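Local coordinates for formate dehydrogenase subunit beta (Desulfovibrio gigas, PDB 1H0H), which serves as the electron-transfer subunit of formate dehydrogenase, carrying electrons on three [4Fe-4S] clusters during the reversible oxidation of formate to carbon dioxide, at residues S90-D95 with V101-K106; K22-N27 with I141-N146; L200-H203 with L207-E210; P42-H47 with L51-E56. All coordinates share one frame; numbering follows the deposited sequence.

Interaction 1: residues S90-D95 with V101-K106. With SF4 (iron/sulfur cluster), chain N.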
# COMPACT_ATOMS: atom_id res chain seq x y z
N SER B 90 -23.92 42.29 -17.77
CA SER B 90 -23.01 41.34 -18.42
C SER B 90 -21.90 40.85 -17.49
O SER B 90 -21.10 39.99 -17.87
CB SER B 90 -22.41 41.98 -19.67
OG SER B 90 -21.43 42.94 -19.30
N ALA B 91 -21.84 41.37 -16.28
CA ALA B 91 -20.81 40.97 -15.32
C ALA B 91 -20.96 39.51 -14.88
O ALA B 91 -19.99 38.77 -14.85
CB ALA B 91 -20.85 41.88 -14.10
N ILE B 92 -22.18 39.14 -14.49
CA ILE B 92 -22.48 37.78 -14.07
C ILE B 92 -23.53 37.24 -15.04
O ILE B 92 -24.59 37.82 -15.16
CB ILE B 92 -23.03 37.77 -12.62
CG1 ILE B 92 -21.95 38.26 -11.65
CG2 ILE B 92 -23.55 36.39 -12.26
CD1 ILE B 92 -22.46 38.60 -10.29
N ILE B 93 -23.18 36.19 -15.79
CA ILE B 93 -24.10 35.55 -16.72
C ILE B 93 -24.95 34.50 -16.01
O ILE B 93 -24.44 33.73 -15.17
CB ILE B 93 -23.32 34.89 -17.88
CG1 ILE B 93 -22.65 35.97 -18.72
CG2 ILE B 93 -24.27 34.04 -18.77
CD1 ILE B 93 -21.67 35.41 -19.79
N HIS B 94 -26.25 34.48 -16.32
CA HIS B 94 -27.15 33.44 -15.83
C HIS B 94 -27.53 32.58 -17.05
O HIS B 94 -28.32 33.00 -17.90
CB HIS B 94 -28.38 34.05 -15.17
CG HIS B 94 -29.13 33.11 -14.28
ND1 HIS B 94 -30.36 33.41 -13.76
CD2 HIS B 94 -28.81 31.89 -13.78
CE1 HIS B 94 -30.79 32.41 -13.00
NE2 HIS B 94 -29.86 31.48 -12.99
N ASP B 95 -26.95 31.39 -17.14
CA ASP B 95 -27.10 30.57 -18.33
C ASP B 95 -28.39 29.79 -18.34
O ASP B 95 -28.59 28.91 -17.51
CB ASP B 95 -25.91 29.63 -18.46
CG ASP B 95 -25.99 28.80 -19.71
OD1 ASP B 95 -25.98 29.43 -20.79
OD2 ASP B 95 -26.08 27.54 -19.71
N VAL B 101 -24.61 29.99 -12.93
CA VAL B 101 -24.42 31.39 -12.57
C VAL B 101 -22.95 31.61 -12.79
O VAL B 101 -22.11 31.08 -12.07
CB VAL B 101 -24.84 31.66 -11.11
CG1 VAL B 101 -24.50 33.08 -10.70
CG2 VAL B 101 -26.35 31.38 -10.94
N LEU B 102 -22.62 32.37 -13.82
CA LEU B 102 -21.26 32.49 -14.25
C LEU B 102 -20.64 33.85 -14.00
O LEU B 102 -21.02 34.84 -14.62
CB LEU B 102 -21.20 32.13 -15.74
CG LEU B 102 -19.85 32.23 -16.46
CD1 LEU B 102 -18.81 31.30 -15.83
CD2 LEU B 102 -20.05 31.88 -17.91
N PHE B 103 -19.71 33.92 -13.05
CA PHE B 103 -18.99 35.17 -12.86
C PHE B 103 -18.00 35.26 -14.01
O PHE B 103 -17.24 34.32 -14.26
CB PHE B 103 -18.19 35.21 -11.56
CG PHE B 103 -18.95 35.69 -10.36
CD1 PHE B 103 -20.25 35.31 -10.14
CD2 PHE B 103 -18.32 36.50 -9.43
CE1 PHE B 103 -20.91 35.73 -9.02
CE2 PHE B 103 -18.98 36.92 -8.30
CZ PHE B 103 -20.27 36.54 -8.08
N THR B 104 -17.99 36.39 -14.69
CA THR B 104 -17.05 36.59 -15.77
C THR B 104 -15.99 37.60 -15.34
O THR B 104 -16.13 38.28 -14.34
CB THR B 104 -17.79 37.12 -17.03
OG1 THR B 104 -18.21 38.49 -16.83
CG2 THR B 104 -19.09 36.40 -17.25
N PRO B 105 -14.91 37.72 -16.11
CA PRO B 105 -13.91 38.76 -15.85
C PRO B 105 -14.51 40.16 -15.90
O PRO B 105 -13.90 41.08 -15.33
CB PRO B 105 -12.92 38.59 -16.99
CG PRO B 105 -13.04 37.12 -17.33
CD PRO B 105 -14.54 36.86 -17.25
N LYS B 106 -15.65 40.34 -16.56
CA LYS B 106 -16.30 41.64 -16.59
C LYS B 106 -16.57 42.15 -15.18
O LYS B 106 -16.84 43.33 -14.99
CB LYS B 106 -17.60 41.61 -17.41
CG LYS B 106 -17.40 41.48 -18.91
CD LYS B 106 -17.63 42.79 -19.64
CE LYS B 106 -18.58 42.61 -20.84
NZ LYS B 106 -18.45 41.26 -21.49
FE1 SF4 N . -23.87 33.07 -3.79
FE2 SF4 N . -23.41 31.28 -5.84
FE3 SF4 N . -26.07 31.92 -4.99
FE4 SF4 N . -24.55 33.82 -6.30
S1 SF4 N . -25.37 31.79 -7.21
S2 SF4 N . -25.73 34.19 -4.49
S3 SF4 N . -22.39 33.30 -5.49
S4 SF4 N . -24.38 30.78 -3.77
O HOH W 1 -20.41 38.82 -20.17

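Interaction 2: residues K22-N27 with I141-N146. With SF4 (iron/sulfur cluster), chain M.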
# COMPACT_ATOMS: atom_id res chain seq x y z
N LYS B 22 -9.39 22.41 -9.09
CA LYS B 22 -8.22 23.21 -9.43
C LYS B 22 -7.52 22.71 -10.70
O LYS B 22 -7.11 23.50 -11.56
CB LYS B 22 -7.21 23.28 -8.25
CG LYS B 22 -7.77 24.00 -7.00
CD LYS B 22 -6.73 24.78 -6.22
CE LYS B 22 -7.39 25.68 -5.14
NZ LYS B 22 -6.41 26.64 -4.52
N GLN B 23 -7.41 21.39 -10.82
CA GLN B 23 -6.75 20.79 -11.98
C GLN B 23 -7.48 21.14 -13.27
O GLN B 23 -6.84 21.50 -14.26
CB GLN B 23 -6.63 19.25 -11.84
CG GLN B 23 -5.52 18.64 -12.75
CD GLN B 23 -5.97 18.35 -14.19
OE1 GLN B 23 -5.13 18.24 -15.10
NE2 GLN B 23 -7.25 18.21 -14.39
N TRP B 24 -8.81 21.03 -13.27
CA TRP B 24 -9.56 21.34 -14.47
C TRP B 24 -9.47 22.82 -14.84
O TRP B 24 -9.24 23.16 -15.99
CB TRP B 24 -11.04 20.95 -14.37
CG TRP B 24 -11.74 21.25 -15.68
CD1 TRP B 24 -12.68 22.19 -15.92
CD2 TRP B 24 -11.48 20.62 -16.93
NE1 TRP B 24 -13.05 22.17 -17.24
CE2 TRP B 24 -12.32 21.21 -17.89
CE3 TRP B 24 -10.63 19.57 -17.33
CZ2 TRP B 24 -12.33 20.82 -19.22
CZ3 TRP B 24 -10.64 19.17 -18.66
CH2 TRP B 24 -11.49 19.79 -19.58
N HIS B 25 -9.61 23.69 -13.85
CA HIS B 25 -9.63 25.12 -14.16
C HIS B 25 -8.26 25.78 -14.22
O HIS B 25 -8.16 26.95 -14.57
CB HIS B 25 -10.50 25.84 -13.14
CG HIS B 25 -11.92 25.37 -13.12
ND1 HIS B 25 -12.30 24.19 -12.50
CD2 HIS B 25 -13.04 25.90 -13.67
CE1 HIS B 25 -13.61 24.05 -12.63
NE2 HIS B 25 -14.07 25.06 -13.36
N GLY B 26 -7.19 25.05 -13.84
CA GLY B 26 -5.89 25.68 -13.77
C GLY B 26 -5.73 26.65 -12.62
O GLY B 26 -4.97 27.62 -12.72
N ASN B 27 -6.40 26.39 -11.49
CA ASN B 27 -6.30 27.33 -10.38
C ASN B 27 -5.05 27.01 -9.59
O ASN B 27 -4.75 25.84 -9.34
CB ASN B 27 -7.53 27.25 -9.46
CG ASN B 27 -8.82 27.72 -10.13
OD1 ASN B 27 -8.80 28.52 -11.05
ND2 ASN B 27 -9.95 27.24 -9.62
N ILE B 141 -18.91 24.74 -16.65
CA ILE B 141 -19.75 25.00 -17.80
C ILE B 141 -19.22 24.39 -19.10
O ILE B 141 -20.00 23.84 -19.89
CB ILE B 141 -20.05 26.53 -17.93
CG1 ILE B 141 -21.10 26.79 -19.02
CG2 ILE B 141 -18.81 27.29 -18.25
CD1 ILE B 141 -22.40 26.09 -18.78
N ASP B 142 -17.91 24.47 -19.34
CA ASP B 142 -17.33 23.88 -20.53
C ASP B 142 -17.48 22.36 -20.62
O ASP B 142 -17.77 21.83 -21.70
CB ASP B 142 -15.86 24.26 -20.71
CG ASP B 142 -15.02 23.93 -19.50
OD1 ASP B 142 -15.55 23.88 -18.35
OD2 ASP B 142 -13.79 23.75 -19.60
N ARG B 143 -17.27 21.67 -19.50
CA ARG B 143 -17.44 20.22 -19.49
C ARG B 143 -18.90 19.82 -19.71
O ARG B 143 -19.18 18.90 -20.49
CB ARG B 143 -16.98 19.64 -18.14
CG ARG B 143 -15.49 19.76 -17.89
CD ARG B 143 -15.04 19.25 -16.52
NE ARG B 143 -15.12 17.80 -16.44
CZ ARG B 143 -14.16 16.97 -16.84
NH1 ARG B 143 -13.02 17.43 -17.35
NH2 ARG B 143 -14.32 15.65 -16.72
N ILE B 144 -19.83 20.51 -19.05
CA ILE B 144 -21.22 20.09 -19.07
C ILE B 144 -21.96 20.39 -20.38
O ILE B 144 -23.04 19.86 -20.63
CB ILE B 144 -22.01 20.58 -17.83
CG1 ILE B 144 -22.16 22.10 -17.77
CG2 ILE B 144 -21.39 20.07 -16.57
CD1 ILE B 144 -23.06 22.52 -16.58
N THR B 145 -21.36 21.23 -21.20
CA THR B 145 -21.94 21.53 -22.49
C THR B 145 -21.14 20.79 -23.54
O THR B 145 -21.37 20.98 -24.72
CB THR B 145 -21.93 23.05 -22.77
OG1 THR B 145 -20.59 23.54 -22.62
CG2 THR B 145 -22.69 23.78 -21.70
N ASN B 146 -20.22 19.93 -23.11
CA ASN B 146 -19.41 19.14 -24.04
C ASN B 146 -19.42 17.65 -23.71
O ASN B 146 -18.44 16.94 -23.94
CB ASN B 146 -17.96 19.66 -24.12
CG ASN B 146 -17.82 20.89 -25.00
OD1 ASN B 146 -17.86 20.79 -26.23
ND2 ASN B 146 -17.69 22.06 -24.38
FE1 SF4 M . -16.76 22.47 -11.55
FE2 SF4 M . -17.18 21.33 -9.08
FE3 SF4 M . -17.89 23.96 -9.55
FE4 SF4 M . -15.25 23.23 -9.37
S1 SF4 M . -16.88 23.06 -7.74
S2 SF4 M . -16.25 24.59 -10.92
S3 SF4 M . -15.20 21.20 -10.25
S4 SF4 M . -18.82 22.22 -10.66
O HOH W 2 -10.72 24.39 -18.62

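Interaction 3: residues L200-H203 with L207-E210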
# COMPACT_ATOMS: atom_id res chain seq x y z
N LEU B 200 -27.33 17.45 1.52
CA LEU B 200 -28.00 16.71 2.56
C LEU B 200 -27.05 16.67 3.74
O LEU B 200 -25.86 16.37 3.56
CB LEU B 200 -28.31 15.27 2.13
CG LEU B 200 -28.79 14.32 3.25
CD1 LEU B 200 -30.12 14.81 3.85
CD2 LEU B 200 -28.97 12.90 2.77
N THR B 201 -27.55 17.03 4.92
CA THR B 201 -26.77 16.91 6.15
C THR B 201 -27.51 16.01 7.08
O THR B 201 -28.74 15.89 6.99
CB THR B 201 -26.51 18.28 6.81
OG1 THR B 201 -27.73 19.04 6.94
CG2 THR B 201 -25.58 19.11 5.95
N ALA B 202 -26.78 15.35 7.98
CA ALA B 202 -27.39 14.42 8.91
C ALA B 202 -27.74 15.08 10.24
O ALA B 202 -28.39 14.49 11.07
CB ALA B 202 -26.47 13.21 9.13
N HIS B 203 -27.28 16.31 10.43
CA HIS B 203 -27.51 17.05 11.65
C HIS B 203 -27.66 18.52 11.30
O HIS B 203 -27.54 18.89 10.14
CB HIS B 203 -26.31 16.90 12.61
CG HIS B 203 -25.82 15.49 12.72
ND1 HIS B 203 -26.26 14.63 13.69
CD2 HIS B 203 -24.95 14.79 11.95
CE1 HIS B 203 -25.67 13.45 13.53
NE2 HIS B 203 -24.87 13.53 12.48
N LEU B 207 -23.58 22.87 12.03
CA LEU B 207 -22.51 22.05 12.59
C LEU B 207 -21.55 21.68 11.46
O LEU B 207 -20.39 21.33 11.71
CB LEU B 207 -23.07 20.78 13.24
CG LEU B 207 -23.90 21.05 14.48
CD1 LEU B 207 -24.54 19.79 14.97
CD2 LEU B 207 -23.01 21.66 15.54
N TYR B 208 -22.01 21.78 10.23
CA TYR B 208 -21.14 21.53 9.08
C TYR B 208 -20.46 22.81 8.62
O TYR B 208 -19.26 22.81 8.30
CB TYR B 208 -21.92 20.95 7.89
CG TYR B 208 -22.44 19.54 8.10
CD1 TYR B 208 -23.52 19.29 8.96
CD2 TYR B 208 -21.88 18.47 7.42
CE1 TYR B 208 -24.00 18.00 9.14
CE2 TYR B 208 -22.37 17.17 7.58
CZ TYR B 208 -23.42 16.94 8.44
OH TYR B 208 -23.89 15.64 8.61
N HIS B 209 -21.21 23.89 8.57
CA HIS B 209 -20.67 25.17 8.12
C HIS B 209 -21.65 26.26 8.48
O HIS B 209 -22.86 26.07 8.37
CB HIS B 209 -20.45 25.14 6.60
CG HIS B 209 -19.91 26.41 6.04
ND1 HIS B 209 -18.90 27.12 6.64
CD2 HIS B 209 -20.26 27.11 4.92
CE1 HIS B 209 -18.62 28.18 5.91
NE2 HIS B 209 -19.44 28.21 4.87
N GLU B 210 -21.11 27.38 8.96
CA GLU B 210 -21.97 28.48 9.45
C GLU B 210 -22.90 29.01 8.38
O GLU B 210 -23.96 29.56 8.68
CB GLU B 210 -21.12 29.62 10.01
CG GLU B 210 -20.12 30.24 9.04
CD GLU B 210 -19.24 31.32 9.71
OE1 GLU B 210 -19.70 31.98 10.67
OE2 GLU B 210 -18.08 31.49 9.28

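Interaction 4: residues P42-H47 with L51-E56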
# COMPACT_ATOMS: atom_id res chain seq x y z
N PRO B 42 -8.61 27.76 4.57
CA PRO B 42 -9.62 28.02 5.61
C PRO B 42 -10.97 28.42 5.04
O PRO B 42 -12.00 28.24 5.69
CB PRO B 42 -9.06 29.25 6.35
CG PRO B 42 -7.69 29.36 5.97
CD PRO B 42 -7.50 28.72 4.61
N ASP B 43 -10.96 28.98 3.83
CA ASP B 43 -12.17 29.53 3.28
C ASP B 43 -12.02 29.66 1.77
O ASP B 43 -10.93 29.51 1.23
CB ASP B 43 -12.43 30.91 3.94
CG ASP B 43 -13.84 31.48 3.66
OD1 ASP B 43 -14.81 30.71 3.44
OD2 ASP B 43 -14.07 32.72 3.69
N PHE B 44 -13.13 29.89 1.09
CA PHE B 44 -13.07 30.19 -0.33
C PHE B 44 -12.16 31.37 -0.59
O PHE B 44 -12.10 32.29 0.21
CB PHE B 44 -14.44 30.66 -0.81
CG PHE B 44 -15.49 29.59 -0.84
CD1 PHE B 44 -15.35 28.49 -1.65
CD2 PHE B 44 -16.66 29.74 -0.11
CE1 PHE B 44 -16.35 27.50 -1.71
CE2 PHE B 44 -17.66 28.78 -0.17
CZ PHE B 44 -17.50 27.65 -1.01
N ASN B 45 -11.46 31.35 -1.73
CA ASN B 45 -10.73 32.53 -2.20
C ASN B 45 -10.87 32.60 -3.72
O ASN B 45 -11.50 31.71 -4.33
CB ASN B 45 -9.26 32.57 -1.72
CG ASN B 45 -8.47 31.34 -2.12
OD1 ASN B 45 -8.41 31.01 -3.30
ND2 ASN B 45 -7.83 30.68 -1.15
N PHE B 46 -10.34 33.66 -4.33
CA PHE B 46 -10.43 33.84 -5.80
C PHE B 46 -9.98 32.60 -6.58
O PHE B 46 -10.43 32.37 -7.71
CB PHE B 46 -9.62 35.08 -6.24
CG PHE B 46 -9.74 35.41 -7.71
CD1 PHE B 46 -10.85 36.09 -8.21
CD2 PHE B 46 -8.73 35.05 -8.59
CE1 PHE B 46 -10.95 36.40 -9.55
CE2 PHE B 46 -8.82 35.34 -9.94
CZ PHE B 46 -9.94 36.01 -10.42
N HIS B 47 -9.08 31.80 -6.00
CA HIS B 47 -8.52 30.67 -6.74
C HIS B 47 -9.03 29.32 -6.28
O HIS B 47 -8.54 28.28 -6.75
CB HIS B 47 -7.01 30.64 -6.61
CG HIS B 47 -6.34 31.86 -7.12
ND1 HIS B 47 -6.39 32.24 -8.44
CD2 HIS B 47 -5.58 32.79 -6.49
CE1 HIS B 47 -5.69 33.36 -8.60
NE2 HIS B 47 -5.18 33.70 -7.43
N LEU B 51 -14.20 23.72 -1.74
CA LEU B 51 -13.48 23.65 -0.50
C LEU B 51 -14.08 22.62 0.45
O LEU B 51 -15.23 22.75 0.88
CB LEU B 51 -13.49 25.03 0.16
CG LEU B 51 -12.64 25.07 1.42
CD1 LEU B 51 -11.17 24.94 1.08
CD2 LEU B 51 -12.92 26.36 2.19
N VAL B 52 -13.31 21.59 0.78
CA VAL B 52 -13.82 20.59 1.71
C VAL B 52 -13.67 21.08 3.14
O VAL B 52 -12.57 21.16 3.70
CB VAL B 52 -13.18 19.19 1.50
CG1 VAL B 52 -13.72 18.22 2.52
CG2 VAL B 52 -13.46 18.68 0.06
N ARG B 53 -14.81 21.43 3.73
CA ARG B 53 -14.81 21.94 5.08
C ARG B 53 -14.89 20.75 6.01
O ARG B 53 -15.51 19.74 5.67
CB ARG B 53 -15.98 22.89 5.27
CG ARG B 53 -15.87 24.17 4.48
CD ARG B 53 -17.04 25.12 4.71
NE ARG B 53 -17.06 26.25 3.79
CZ ARG B 53 -16.27 27.32 3.92
NH1 ARG B 53 -15.38 27.38 4.91
NH2 ARG B 53 -16.38 28.31 3.06
N MET B 54 -14.24 20.83 7.16
CA MET B 54 -14.15 19.68 8.06
C MET B 54 -14.31 20.16 9.49
O MET B 54 -13.55 21.05 9.94
CB MET B 54 -12.81 18.94 7.88
CG MET B 54 -12.47 18.52 6.43
SD MET B 54 -10.70 18.03 6.19
CE MET B 54 -10.64 16.42 7.05
N HIS B 55 -15.28 19.60 10.20
CA HIS B 55 -15.54 20.03 11.58
C HIS B 55 -15.82 18.88 12.54
O HIS B 55 -16.75 18.08 12.35
CB HIS B 55 -16.71 21.03 11.65
CG HIS B 55 -16.39 22.36 11.05
ND1 HIS B 55 -16.99 22.82 9.89
CD2 HIS B 55 -15.51 23.32 11.42
CE1 HIS B 55 -16.51 24.01 9.59
NE2 HIS B 55 -15.61 24.34 10.51
N GLU B 56 -15.02 18.82 13.58
CA GLU B 56 -15.23 17.83 14.60
C GLU B 56 -16.47 18.23 15.38
O GLU B 56 -16.66 19.42 15.66
CB GLU B 56 -14.04 17.77 15.55
CG GLU B 56 -12.87 17.04 14.94
CD GLU B 56 -11.82 16.70 15.95
OE1 GLU B 56 -12.06 16.80 17.18
OE2 GLU B 56 -10.74 16.34 15.51
O HOH W 3 -14.33 29.84 6.88

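Interaction 1: residues S90-D95 with V101-K106
A short antiparallel beta hairpin, with I92 to H94 paired against V101 to F103, contributes V101 to the pocket of a [4Fe-4S] cluster. Its centre is the hydrogen-bonded pair I93 and L102, in which L102 N reaches I93 O at 2.6 Å and I93 N returns a bond to L102 O. Beyond the paired strands the backbone stays tied through A91 O, which accepts two bonds from T104. T104 N lies 3.1 Å from A91 O, and T104 OG1 donates to A91 O at 2.7 Å, approaching from above the carbonyl plane. That hydroxyl sits between the backbone N and the carbonyl carbon of its own residue (chi1 72°), which lets one threonine clamp the oxygen with both its donors.

I92, H94, V101 and F103 share the face turned to the cluster. I92 runs alongside F103 and lays its CD1 over one face of the ring, 3.9 Å from the centroid, a CH-pi contact. The other branch, I92 CG2, meets V101 CG1 at 3.8 Å. V101 then spans two neighbours, since its CG2 touches H94 CD2 while V101 CG1 rests 3.8 Å from cluster sulfur S1. Helix 79-84 packs against this face, and its C80, a ligand of the same cluster, touches both V101 and F103. On the reverse face I93 CD1 meets T104 CG2 at 3.8 Å, and I93 is exposed.

The hairpin thus sets an aliphatic side chain against an inorganic sulfur, as part of an iron-sulfur pocket in the 4Fe-4S dicluster domain.

Interaction 2: residues K22-N27 with I141-N146
W24, on the last turn of helix 16-25, is held by two consecutive residues of helix 141-144: R143 covers one face of the indole and D142 takes its N-H at the edge. The face is the tight part. R143 CD sits squarely over the five-membered ring of W24, 3.6 Å from its centroid in a CH-pi contact. A bend at chi3 (71°) then carries the guanidinium onward, with R143 CZ 4.4 Å from the centroid of the W24 six-membered ring. The guanidinium is not stacked flat but stands on edge, its plane 83° from the indole, so that R143 NH1 approaches W24 CE3 to 3.2 Å in this cation-pi contact. Partners outside hold the guanidinium: R143 NE donates to R149 O and R143 NH2 makes a salt bridge to an acidic side chain of the other subunit.

The carboxylate side is looser. W24 NE1 bonds to D142 OD2 at 2.9 Å, meeting its syn side, yet the bond is bent (131°). D142 OD1 lies straighter but 3.2 Å from W24 NE1, a weak bond, so the N-H is shared unevenly between the two oxygens. A water over the face of the indole opposite R143 bridges W24 O and D142 OD2, at 3.3 Å from D142 OD2.

Next along the first helix, H25 turns to the cluster, its CE1 3.2 Å from sulfur S2, while NE2 bonds to D138. The indole thus joins the helix that carries ligand C21 to the short helix that follows ligand C140, at a ferredoxin-type [4Fe-4S] site that borders the other subunit.

Interaction 3: residues L200-H203 with L207-E210
A202 N gives its hydrogen to the phenolic oxygen Y208 OH at 3.0 Å, a nearly straight bond (164°) and the shortest polar link here. It fastens the residue just past strand 197-201, an inner strand of the mixed four-stranded sheet, to the loop in which the chain doubles back beside its own strand end. Y208 OH also has A202 CB nearby, and lies at the edge of the H203 ring, near its plane, 3.6 Å from H203 CD2.

The body of the tyrosine is held by T201. T201 CG2 stands over the centre of the Y208 ring, 3.6 Å from its centroid and close to the ring normal: a well-formed CH-pi contact. T201 CB, nearer the hydroxyl end, comes to 3.4 Å from Y208 CE1. The two side chains run past each other in opposite directions, so CG2 covers the ring centre while CB lies toward the hydroxyl. For Y208, CG opposite the carbonyl carbon (chi1 -68°) sends the ring back toward the strand end. L66 and F68 of strand 62-70 also touch the tyrosine, which leaves this residue buried between strand 197-201 and the neighbouring hairpin.

L207 adds a lighter touch, its CD1 lying 4.1 Å from H203 CB. H203 has a further aromatic neighbour in Y184, the two rings being roughly perpendicular.

The turn is also braced from within its first segment. T201 OG1 lies between the backbone N and carbonyl carbon (chi1 50°), and from there it donates to H203 O at 3.2 Å.

Interaction 4: residues P42-H47 with L51-E56
Charge joins D43 to R53 first. R53 NH2 and D43 OD1 form a salt bridge of 2.9 Å that is almost straight (174°), the oxygen lying in the plane of the guanidinium although the carboxylate itself is twisted 46° from it. R53 reaches that far because its chain is extended from CG to NE. Both groups have second partners: R53 NE pairs with D70 and D43 OD2 with R126, which makes a chain of alternating charges.

Water adds a weaker link, donating to P42 O and accepting a weak bond from R53 NH1.

Aromatic contact is modest. F44 crosses R53 at about a right angle, with F44 CD2 3.5 Å from R53 NH2; the cation-pi distance is long and at most weakly attractive.

Apolar packing centres on one methyl. L51 CD2 lies 3.4 Å from D43 CA and also 3.7 Å above one face of the R53 guanidinium, toward its rim. L51 CD2 also stands 3.7 Å from F44 N, an amide that is buried and has no partner in the model. F44 CE1 meets L51 CB at 4.2 Å.

The loop 42-47 thereby lies against the start of strand 51-59, which pairs antiparallel with strand 62-70; F44 also touches D70 of that partner strand. Helix 16-25 closes in as well, with Q18 against L51 and C17, a ligand of one of the [4Fe-4S] clusters, against V52.

Interaction 2 opens first along the chain, at 22-27, and closes at 141-146; interactions 4 and 1 fall in that order between its segments, and interaction 3 follows near the C-terminus. Interactions 1 and 2 have centres about 16 Å apart, touch through D95 and I141, and flank two different clusters. Interactions 3 and 4, about 14 Å apart, meet where Y208 O probably bonds to H55 ND1; interaction 4 uses strand 51-59 of the 51-59/62-70 hairpin, while interaction 3 packs on it through L66 and F68. Interaction 4 also meets interaction 2, as H47 O packs on K22 and N27. Interactions 1 and 3 lie on opposite sides of the chain's centre, about 29 Å apart.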